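Local structure of Myo-inositol 2-dehydrogenase (Lactobacillus plantarum WCFS1, 3CEA) at residues H121-R133 with N308-G322. The protein probably catalyses the NAD-dependent oxidation of myo-inositol at its 2-hydroxyl, with the dinucleotide held on a Rossmann fold. Sequence-based numbering, arbitrary orientation. Where two conformers were deposited one is given.
With NAD (nicotinamide-adenine-dinucleotide), chain E.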
ATOM      1  N   HIS A 121      27.448  40.300  12.336  1.00 48.72           N
ATOM      2  CA  HIS A 121      28.370  39.821  11.306  1.00 48.92           C
ATOM      3  C   HIS A 121      27.599  39.443  10.035  1.00 49.22           C
ATOM      4  O   HIS A 121      27.399  38.256   9.759  1.00 49.02           O
ATOM      5  CB  HIS A 121      29.186  38.626  11.810  1.00 48.83           C
ATOM      6  CG  HIS A 121      30.024  38.918  13.018  1.00 49.09           C
ATOM      7  ND1 HIS A 121      29.514  38.904  14.298  1.00 49.26           N
ATOM      8  CD2 HIS A 121      31.339  39.214  13.140  1.00 48.71           C
ATOM      9  CE1 HIS A 121      30.477  39.188  15.157  1.00 49.17           C
ATOM     10  NE2 HIS A 121      31.595  39.378  14.480  1.00 48.75           N
ATOM     11  N   PRO A 122      27.172  40.454   9.248  1.00 49.55           N
ATOM     12  CA  PRO A 122      26.340  40.193   8.068  1.00 49.81           C
ATOM     13  C   PRO A 122      27.128  39.596   6.897  1.00 49.88           C
ATOM     14  O   PRO A 122      26.531  39.002   5.993  1.00 49.94           O
ATOM     15  CB  PRO A 122      25.803  41.582   7.707  1.00 49.82           C
ATOM     16  CG  PRO A 122      26.847  42.519   8.187  1.00 49.38           C
ATOM     17  CD  PRO A 122      27.457  41.894   9.411  1.00 49.37           C
ATOM     18  N   ASN A 123      28.450  39.761   6.928  1.00 49.88           N
ATOM     19  CA  ASN A 123      29.340  39.209   5.909  0.50 49.80           C
ATOM     20  C   ASN A 123      29.628  37.724   6.132  1.00 49.61           C
ATOM     21  O   ASN A 123      30.186  37.052   5.261  1.00 49.90           O
ATOM     22  CB  ASN A 123      30.651  40.003   5.859  0.50 49.92           C
ATOM     23  CG  ASN A 123      30.438  41.480   5.544  0.50 50.35           C
ATOM     24  OD1 ASN A 123      29.304  41.948   5.411  0.50 50.18           O
ATOM     25  ND2 ASN A 123      31.535  42.219   5.425  0.50 50.37           N
ATOM     26  N   GLN A 124      29.245  37.221   7.305  1.00 48.85           N
ATOM     27  CA  GLN A 124      29.435  35.817   7.659  1.00 47.93           C
ATOM     28  C   GLN A 124      28.117  35.064   7.587  1.00 47.53           C
ATOM     29  O   GLN A 124      27.105  35.503   8.144  1.00 47.80           O
ATOM     30  CB  GLN A 124      30.038  35.686   9.060  1.00 47.85           C
ATOM     31  CG  GLN A 124      31.518  36.036   9.135  1.00 46.81           C
ATOM     32  CD  GLN A 124      31.968  36.381  10.542  1.00 45.58           C
ATOM     33  OE1 GLN A 124      32.450  37.484  10.792  1.00 44.78           O
ATOM     34  NE2 GLN A 124      31.809  35.443  11.468  1.00 45.06           N
ATOM     35  N   ILE A 125      28.138  33.929   6.899  1.00 46.71           N
ATOM     36  CA  ILE A 125      26.947  33.104   6.734  1.00 45.85           C
ATOM     37  C   ILE A 125      26.663  32.323   8.015  1.00 45.45           C
ATOM     38  O   ILE A 125      27.566  31.716   8.594  1.00 45.25           O
ATOM     39  CB  ILE A 125      27.091  32.122   5.530  1.00 45.74           C
ATOM     40  CG1 ILE A 125      27.564  32.853   4.260  1.00 44.93           C
ATOM     41  CG2 ILE A 125      25.794  31.339   5.289  1.00 45.20           C
ATOM     42  CD1 ILE A 125      26.657  33.983   3.767  1.00 43.72           C
ATOM     43  N   PHE A 126      25.409  32.376   8.463  1.00 45.00           N
ATOM     44  CA  PHE A 126      24.920  31.464   9.492  1.00 44.59           C
ATOM     45  C   PHE A 126      23.769  30.629   8.945  1.00 44.67           C
ATOM     46  O   PHE A 126      22.871  31.153   8.286  1.00 44.48           O
ATOM     47  CB  PHE A 126      24.481  32.203  10.761  1.00 44.20           C
ATOM     48  CG  PHE A 126      23.873  31.297  11.800  1.00 43.39           C
ATOM     49  CD1 PHE A 126      24.678  30.621  12.712  1.00 43.26           C
ATOM     50  CD2 PHE A 126      22.496  31.094  11.849  1.00 42.71           C
ATOM     51  CE1 PHE A 126      24.120  29.769  13.665  1.00 41.85           C
ATOM     52  CE2 PHE A 126      21.931  30.242  12.797  1.00 42.15           C
ATOM     53  CZ  PHE A 126      22.747  29.580  13.705  1.00 41.55           C
ATOM     54  N   GLN A 127      23.794  29.332   9.242  1.00 44.86           N
ATOM     55  CA  GLN A 127      22.773  28.414   8.756  1.00 44.87           C
ATOM     56  C   GLN A 127      22.370  27.392   9.817  1.00 44.61           C
ATOM     57  O   GLN A 127      23.229  26.764  10.441  1.00 44.36           O
ATOM     58  CB  GLN A 127      23.266  27.710   7.492  1.00 45.07           C
ATOM     59  CG  GLN A 127      22.191  26.976   6.712  1.00 45.96           C
ATOM     60  CD  GLN A 127      22.605  26.686   5.286  1.00 47.75           C
ATOM     61  OE1 GLN A 127      23.097  27.566   4.575  1.00 48.71           O
ATOM     62  NE2 GLN A 127      22.402  25.445   4.853  1.00 48.20           N
ATOM     63  N   SER A 128      21.056  27.249  10.006  1.00 44.62           N
ATOM     64  CA  SER A 128      20.492  26.271  10.935  0.50 44.79           C
ATOM     65  C   SER A 128      20.388  24.891  10.276  1.00 44.78           C
ATOM     66  O   SER A 128      20.784  24.716   9.119  1.00 44.82           O
ATOM     67  CB  SER A 128      19.123  26.739  11.446  0.50 44.79           C
ATOM     68  OG  SER A 128      18.146  26.705  10.418  0.50 45.59           O
ATOM     69  N   GLY A 129      19.853  23.912  11.007  1.00 44.65           N
ATOM     70  CA  GLY A 129      19.764  22.545  10.500  1.00 44.73           C
ATOM     71  C   GLY A 129      18.381  21.944  10.309  1.00 44.78           C
ATOM     72  O   GLY A 129      18.158  20.784  10.658  1.00 44.62           O
ATOM     73  N   PHE A 130      17.449  22.714   9.753  1.00 44.93           N
ATOM     74  CA  PHE A 130      16.134  22.164   9.407  1.00 45.10           C
ATOM     75  C   PHE A 130      16.199  21.467   8.051  1.00 44.92           C
ATOM     76  O   PHE A 130      15.809  22.035   7.022  1.00 45.32           O
ATOM     77  CB  PHE A 130      15.039  23.239   9.426  1.00 45.38           C
ATOM     78  CG  PHE A 130      14.690  23.735  10.804  1.00 46.84           C
ATOM     79  CD1 PHE A 130      14.281  22.850  11.801  1.00 47.01           C
ATOM     80  CD2 PHE A 130      14.744  25.096  11.099  1.00 47.85           C
ATOM     81  CE1 PHE A 130      13.950  23.311  13.078  1.00 48.01           C
ATOM     82  CE2 PHE A 130      14.411  25.568  12.371  1.00 47.79           C
ATOM     83  CZ  PHE A 130      14.015  24.673  13.362  1.00 46.93           C
HETATM   84  N   MSE A 131      16.697  20.232   8.065  1.00 44.23           N
HETATM   85  CA  MSE A 131      17.002  19.488   6.843  1.00 43.57           C
HETATM   86  C   MSE A 131      15.767  19.037   6.059  1.00 43.99           C
HETATM   87  O   MSE A 131      15.842  18.863   4.839  1.00 44.12           O
HETATM   88  CB  MSE A 131      17.920  18.289   7.141  1.00 42.98           C
HETATM   89  CG  MSE A 131      17.228  17.057   7.724  1.00 40.33           C
HETATM   90 SE   MSE A 131      16.524  17.351   9.514  0.75 35.18          SE
HETATM   91  CE  MSE A 131      15.692  15.643   9.772  1.00 38.70           C
ATOM     92  N   ARG A 132      14.641  18.857   6.751  1.00 43.97           N
ATOM     93  CA  ARG A 132      13.418  18.340   6.119  1.00 43.86           C
ATOM     94  C   ARG A 132      12.927  19.214   4.970  1.00 43.71           C
ATOM     95  O   ARG A 132      12.258  18.723   4.059  1.00 44.12           O
ATOM     96  CB  ARG A 132      12.301  18.127   7.145  1.00 43.91           C
ATOM     97  CG  ARG A 132      12.622  17.067   8.186  1.00 42.54           C
ATOM     98  CD  ARG A 132      11.397  16.686   8.986  1.00 43.37           C
ATOM     99  NE  ARG A 132      11.752  15.913  10.177  1.00 44.41           N
ATOM    100  CZ  ARG A 132      10.903  15.606  11.152  1.00 43.75           C
ATOM    101  NH1 ARG A 132       9.639  16.003  11.091  1.00 43.78           N
ATOM    102  NH2 ARG A 132      11.323  14.907  12.198  1.00 46.10           N
ATOM    103  N   ARG A 133      13.277  20.498   5.012  1.00 43.33           N
ATOM    104  CA  ARG A 133      12.949  21.438   3.938  1.00 43.25           C
ATOM    105  C   ARG A 133      13.674  21.101   2.631  1.00 43.15           C
ATOM    106  O   ARG A 133      13.234  21.492   1.547  1.00 43.38           O
ATOM    107  CB  ARG A 133      13.276  22.874   4.355  1.00 43.13           C
ATOM    108  CG  ARG A 133      12.356  23.454   5.419  1.00 43.44           C
ATOM    109  CD  ARG A 133      12.198  24.953   5.214  1.00 43.78           C
ATOM    110  NE  ARG A 133      11.615  25.627   6.373  1.00 42.86           N
ATOM    111  CZ  ARG A 133      11.244  26.906   6.388  1.00 44.81           C
ATOM    112  NH1 ARG A 133      11.382  27.662   5.303  1.00 43.59           N
ATOM    113  NH2 ARG A 133      10.728  27.434   7.491  1.00 43.65           N
ATOM    114  N   ASN A 308      26.511  28.536  -0.268  1.00 44.57           N
ATOM    115  CA  ASN A 308      26.145  29.826   0.314  1.00 44.63           C
ATOM    116  C   ASN A 308      27.352  30.637   0.773  1.00 44.68           C
ATOM    117  O   ASN A 308      27.407  31.846   0.546  1.00 44.70           O
ATOM    118  CB  ASN A 308      25.149  29.645   1.467  1.00 44.64           C
ATOM    119  CG  ASN A 308      23.728  29.390   0.985  1.00 44.45           C
ATOM    120  OD1 ASN A 308      23.438  29.468  -0.210  1.00 44.61           O
ATOM    121  ND2 ASN A 308      22.836  29.079   1.920  1.00 43.88           N
ATOM    122  N   VAL A 309      28.314  29.968   1.409  1.00 44.63           N
ATOM    123  CA  VAL A 309      29.561  30.615   1.833  1.00 44.87           C
ATOM    124  C   VAL A 309      30.361  31.108   0.619  1.00 45.30           C
ATOM    125  O   VAL A 309      30.860  32.235   0.615  1.00 45.19           O
ATOM    126  CB  VAL A 309      30.436  29.682   2.721  1.00 44.79           C
ATOM    127  CG1 VAL A 309      31.743  30.369   3.112  1.00 44.00           C
ATOM    128  CG2 VAL A 309      29.680  29.253   3.974  1.00 43.95           C
ATOM    129  N   ILE A 310      30.458  30.259  -0.406  1.00 45.89           N
ATOM    130  CA  ILE A 310      31.175  30.571  -1.648  1.00 46.10           C
ATOM    131  C   ILE A 310      30.549  31.759  -2.388  1.00 46.78           C
ATOM    132  O   ILE A 310      31.241  32.727  -2.707  1.00 47.18           O
ATOM    133  CB  ILE A 310      31.266  29.324  -2.582  1.00 46.07           C
ATOM    134  CG1 ILE A 310      32.200  28.268  -1.976  1.00 45.81           C
ATOM    135  CG2 ILE A 310      31.736  29.714  -3.985  1.00 46.01           C
ATOM    136  CD1 ILE A 310      32.068  26.877  -2.582  1.00 45.62           C
ATOM    137  N   VAL A 311      29.243  31.680  -2.638  1.00 47.29           N
ATOM    138  CA  VAL A 311      28.513  32.710  -3.385  1.00 47.86           C
ATOM    139  C   VAL A 311      28.258  33.965  -2.539  1.00 48.13           C
ATOM    140  O   VAL A 311      28.058  35.055  -3.081  1.00 48.45           O
ATOM    141  CB  VAL A 311      27.181  32.146  -3.971  1.00 48.11           C
ATOM    142  CG1 VAL A 311      26.385  33.227  -4.701  1.00 48.94           C
ATOM    143  CG2 VAL A 311      27.463  30.979  -4.920  1.00 48.53           C
ATOM    144  N   GLY A 312      28.281  33.812  -1.217  1.00 48.26           N
ATOM    145  CA  GLY A 312      28.049  34.935  -0.305  1.00 48.67           C
ATOM    146  C   GLY A 312      26.572  35.259  -0.180  1.00 49.06           C
ATOM    147  O   GLY A 312      26.148  36.389  -0.438  1.00 49.23           O
ATOM    148  N   LYS A 313      25.792  34.258   0.220  1.00 49.05           N
ATOM    149  CA  LYS A 313      24.343  34.377   0.308  1.00 49.17           C
ATOM    150  C   LYS A 313      23.824  33.686   1.567  1.00 49.06           C
ATOM    151  O   LYS A 313      24.188  32.546   1.855  1.00 48.81           O
ATOM    152  CB  LYS A 313      23.696  33.777  -0.945  1.00 49.40           C
ATOM    153  CG  LYS A 313      22.189  33.977  -1.057  1.00 50.85           C
ATOM    154  CD  LYS A 313      21.748  33.925  -2.514  1.00 52.94           C
ATOM    155  CE  LYS A 313      20.236  33.809  -2.647  1.00 52.75           C
ATOM    156  NZ  LYS A 313      19.784  32.398  -2.530  1.00 51.50           N
ATOM    157  N   GLN A 314      22.985  34.393   2.320  1.00 49.20           N
ATOM    158  CA  GLN A 314      22.365  33.834   3.518  1.00 49.30           C
ATOM    159  C   GLN A 314      21.251  32.869   3.116  1.00 49.49           C
ATOM    160  O   GLN A 314      20.552  33.116   2.125  1.00 49.52           O
ATOM    161  CB  GLN A 314      21.816  34.945   4.421  1.00 49.31           C
ATOM    162  CG  GLN A 314      22.868  35.929   4.946  1.00 48.93           C
ATOM    163  CD  GLN A 314      23.807  35.334   5.992  1.00 49.34           C
ATOM    164  OE1 GLN A 314      23.494  34.337   6.651  1.00 48.97           O
ATOM    165  NE2 GLN A 314      24.968  35.960   6.153  1.00 48.93           N
ATOM    166  N   PRO A 315      21.087  31.764   3.874  1.00 49.47           N
ATOM    167  CA  PRO A 315      20.065  30.754   3.583  1.00 49.53           C
ATOM    168  C   PRO A 315      18.653  31.302   3.758  1.00 49.87           C
ATOM    169  O   PRO A 315      18.470  32.326   4.421  1.00 49.72           O
ATOM    170  CB  PRO A 315      20.335  29.671   4.635  1.00 49.39           C
ATOM    171  CG  PRO A 315      21.013  30.388   5.745  1.00 49.19           C
ATOM    172  CD  PRO A 315      21.873  31.409   5.072  1.00 49.20           C
ATOM    173  N   GLU A 316      17.671  30.622   3.166  1.00 50.49           N
ATOM    174  CA  GLU A 316      16.272  31.029   3.285  1.00 51.42           C
ATOM    175  C   GLU A 316      15.808  30.993   4.742  1.00 50.95           C
ATOM    176  O   GLU A 316      15.219  31.959   5.233  1.00 51.09           O
ATOM    177  CB  GLU A 316      15.367  30.153   2.414  1.00 51.47           C
ATOM    178  CG  GLU A 316      13.907  30.608   2.397  1.00 53.19           C
ATOM    179  CD  GLU A 316      12.998  29.678   1.617  1.00 52.88           C
ATOM    180  OE1 GLU A 316      12.831  28.502   2.024  1.00 56.47           O
ATOM    181  OE2 GLU A 316      12.436  30.132   0.598  1.00 57.13           O
ATOM    182  N   VAL A 317      16.081  29.880   5.419  1.00 50.45           N
ATOM    183  CA  VAL A 317      15.726  29.718   6.826  1.00 49.98           C
ATOM    184  C   VAL A 317      16.606  30.619   7.690  1.00 49.90           C
ATOM    185  O   VAL A 317      17.809  30.378   7.846  1.00 49.82           O
ATOM    186  CB  VAL A 317      15.830  28.241   7.278  1.00 49.96           C
ATOM    187  CG1 VAL A 317      15.485  28.097   8.761  1.00 49.50           C
ATOM    188  CG2 VAL A 317      14.920  27.366   6.432  1.00 49.06           C
ATOM    189  N   THR A 318      15.985  31.666   8.233  1.00 49.70           N
ATOM    190  CA  THR A 318      16.675  32.681   9.026  1.00 49.37           C
ATOM    191  C   THR A 318      16.827  32.254  10.488  1.00 49.29           C
ATOM    192  O   THR A 318      16.339  31.196  10.892  1.00 48.91           O
ATOM    193  CB  THR A 318      15.934  34.041   8.970  1.00 49.39           C
ATOM    194  OG1 THR A 318      14.665  33.929   9.627  1.00 49.74           O
ATOM    195  CG2 THR A 318      15.719  34.498   7.526  1.00 49.26           C
ATOM    196  N   VAL A 319      17.513  33.089  11.269  1.00 49.47           N
ATOM    197  CA  VAL A 319      17.650  32.898  12.713  1.00 49.49           C
ATOM    198  C   VAL A 319      16.276  33.026  13.371  1.00 49.51           C
ATOM    199  O   VAL A 319      15.941  32.269  14.289  1.00 49.32           O
ATOM    200  CB  VAL A 319      18.632  33.931  13.330  1.00 49.51           C
ATOM    201  CG1 VAL A 319      18.918  33.612  14.799  1.00 49.47           C
ATOM    202  CG2 VAL A 319      19.932  33.974  12.537  1.00 50.07           C
ATOM    203  N   ASP A 320      15.489  33.981  12.872  1.00 49.59           N
ATOM    204  CA  ASP A 320      14.125  34.237  13.339  1.00 49.83           C
ATOM    205  C   ASP A 320      13.225  33.000  13.240  1.00 49.26           C
ATOM    206  O   ASP A 320      12.386  32.767  14.114  1.00 49.13           O
ATOM    207  CB  ASP A 320      13.515  35.404  12.554  1.00 50.33           C
ATOM    208  CG  ASP A 320      12.147  35.811  13.070  1.00 53.38           C
ATOM    209  OD1 ASP A 320      12.043  36.230  14.248  1.00 56.02           O
ATOM    210  OD2 ASP A 320      11.173  35.721  12.291  1.00 56.37           O
ATOM    211  N   ASP A 321      13.406  32.217  12.176  1.00 48.73           N
ATOM    212  CA  ASP A 321      12.690  30.954  11.996  1.00 48.36           C
ATOM    213  C   ASP A 321      13.040  29.942  13.086  1.00 47.99           C
ATOM    214  O   ASP A 321      12.178  29.185  13.541  1.00 47.88           O
ATOM    215  CB  ASP A 321      12.984  30.361  10.615  1.00 48.41           C
ATOM    216  CG  ASP A 321      12.301  31.119   9.491  1.00 48.55           C
ATOM    217  OD1 ASP A 321      11.103  31.444   9.625  1.00 49.87           O
ATOM    218  OD2 ASP A 321      12.959  31.380   8.462  1.00 48.66           O
ATOM    219  N   GLY A 322      14.306  29.936  13.497  1.00 47.66           N
ATOM    220  CA  GLY A 322      14.787  29.040  14.544  1.00 47.32           C
ATOM    221  C   GLY A 322      14.305  29.434  15.928  1.00 47.06           C
ATOM    222  O   GLY A 322      13.987  28.569  16.748  1.00 46.87           O
TER
HETATM  223  PA  NAD E 400      25.570  12.959  20.513  1.00 47.24           P
HETATM  224  O1A NAD E 400      25.373  11.651  19.848  1.00 46.59           O
HETATM  225  O2A NAD E 400      25.484  12.846  21.986  1.00 47.10           O
HETATM  226  O5B NAD E 400      26.979  13.580  20.046  1.00 50.10           O
HETATM  227  C5B NAD E 400      27.520  14.717  20.689  1.00 53.34           C
HETATM  228  C4B NAD E 400      28.988  14.879  20.302  1.00 54.76           C
HETATM  229  O4B NAD E 400      29.468  16.157  20.685  1.00 55.87           O
HETATM  230  C3B NAD E 400      29.878  13.849  20.979  1.00 55.00           C
HETATM  231  O3B NAD E 400      30.730  13.310  19.999  1.00 54.65           O
HETATM  232  C2B NAD E 400      30.674  14.633  22.004  1.00 56.34           C
HETATM  233  O2B NAD E 400      31.993  14.153  22.145  1.00 57.36           O
HETATM  234  C1B NAD E 400      30.656  16.047  21.447  1.00 55.99           C
HETATM  235  N9A NAD E 400      30.681  17.057  22.522  1.00 56.19           N
HETATM  236  C8A NAD E 400      29.836  17.138  23.602  1.00 56.40           C
HETATM  237  N7A NAD E 400      30.186  18.210  24.350  1.00 56.27           N
HETATM  238  C5A NAD E 400      31.246  18.811  23.764  1.00 56.29           C
HETATM  239  C6A NAD E 400      31.992  19.932  24.112  1.00 55.56           C
HETATM  240  N6A NAD E 400      31.542  20.750  25.057  1.00 55.25           N
HETATM  241  N1A NAD E 400      33.045  20.323  23.303  1.00 56.21           N
HETATM  242  C2A NAD E 400      33.353  19.604  22.159  1.00 55.83           C
HETATM  243  N3A NAD E 400      32.607  18.489  21.821  1.00 55.08           N
HETATM  244  C4A NAD E 400      31.569  18.099  22.611  1.00 56.11           C
HETATM  245  O3  NAD E 400      24.482  14.024  19.987  1.00 49.83           O
HETATM  246  PN  NAD E 400      23.893  13.971  18.487  1.00 48.70           P
HETATM  247  O1N NAD E 400      24.992  13.664  17.540  1.00 46.84           O
HETATM  248  O2N NAD E 400      22.676  13.136  18.526  1.00 49.70           O
HETATM  249  O5D NAD E 400      23.387  15.471  18.210  1.00 49.86           O
HETATM  250  C5D NAD E 400      24.170  16.615  18.463  1.00 48.86           C
HETATM  251  C4D NAD E 400      23.349  17.838  18.065  1.00 48.59           C
HETATM  252  O4D NAD E 400      22.690  17.603  16.833  1.00 48.80           O
HETATM  253  C3D NAD E 400      22.283  18.167  19.100  1.00 48.69           C
HETATM  254  O3D NAD E 400      22.359  19.539  19.415  1.00 48.31           O
HETATM  255  C2D NAD E 400      20.969  17.842  18.418  1.00 48.39           C
HETATM  256  O2D NAD E 400      19.964  18.774  18.734  1.00 48.85           O
HETATM  257  C1D NAD E 400      21.304  17.875  16.932  1.00 48.25           C
HETATM  258  N1N NAD E 400      20.510  16.891  16.169  1.00 48.25           N
HETATM  259  C2N NAD E 400      19.825  17.312  15.057  1.00 48.31           C
HETATM  260  C3N NAD E 400      19.061  16.410  14.311  1.00 48.30           C
HETATM  261  C7N NAD E 400      18.450  16.816  13.000  1.00 49.04           C
HETATM  262  O7N NAD E 400      17.361  16.068  12.510  1.00 47.83           O
HETATM  263  N7N NAD E 400      18.939  17.863  12.329  1.00 48.79           N
HETATM  264  C4N NAD E 400      18.998  15.075  14.706  1.00 47.76           C
HETATM  265  C5N NAD E 400      19.694  14.655  15.837  1.00 47.89           C
HETATM  266  C6N NAD E 400      20.450  15.576  16.563  1.00 47.25           C
HETATM  267  O   HOH W   1      19.214  27.652   7.730  1.00 42.89           O
HETATM  268  O   HOH W   2       8.903  30.336   7.454  1.00 40.70           O
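V317 lies over one face of the R133 guanidinium, its CG2 3.7 Å from R133 CZ and offset toward the rim, while E316 comes in at the edge, near the plane, as a long salt bridge. The stronger charge partner of R133 is D192, and W196 adds a cation-pi contact. A branched valine suits this place: CG1, anti to the backbone N (chi1 179°), reaches the edge of the F130 ring, leaving CG2 for the arginine.

The Q314 amide, by contrast, is used through both its polar ends. Its NE2 donates to Q124 O at 3.0 Å, from above that carbonyl's plane, and more weakly to P122 O; OE1 accepts from F126 N at 3.3 Å on a lone pair. Glutamine, donor and acceptor at once, can thus bridge the backbone on both sides of I125. That residue packs CG2 against P315 CD and CB near V309 CG2, while its CD1 lies 3.4 Å from K313 O.

Q127, extended with CG anti to its backbone N (chi1 -167°), passes obliquely over P315, and its OE1 accepts from N308 ND2 at 3.1 Å in a bent bond (139° at the hydrogen). A leucine here would probably leave N308 ND2 without this acceptor. Water 1 joins S128 N to V317 O, and a T318–D321 capping box starts the next helix.

The 126-127 strand, at the margin of the parallel Rossmann sheet beside strand 97-100, is flanked by the connection between helices 295-311 and 319-338, which runs beside it in the same direction, just before G129 and M131 reach the NAD nicotinamide.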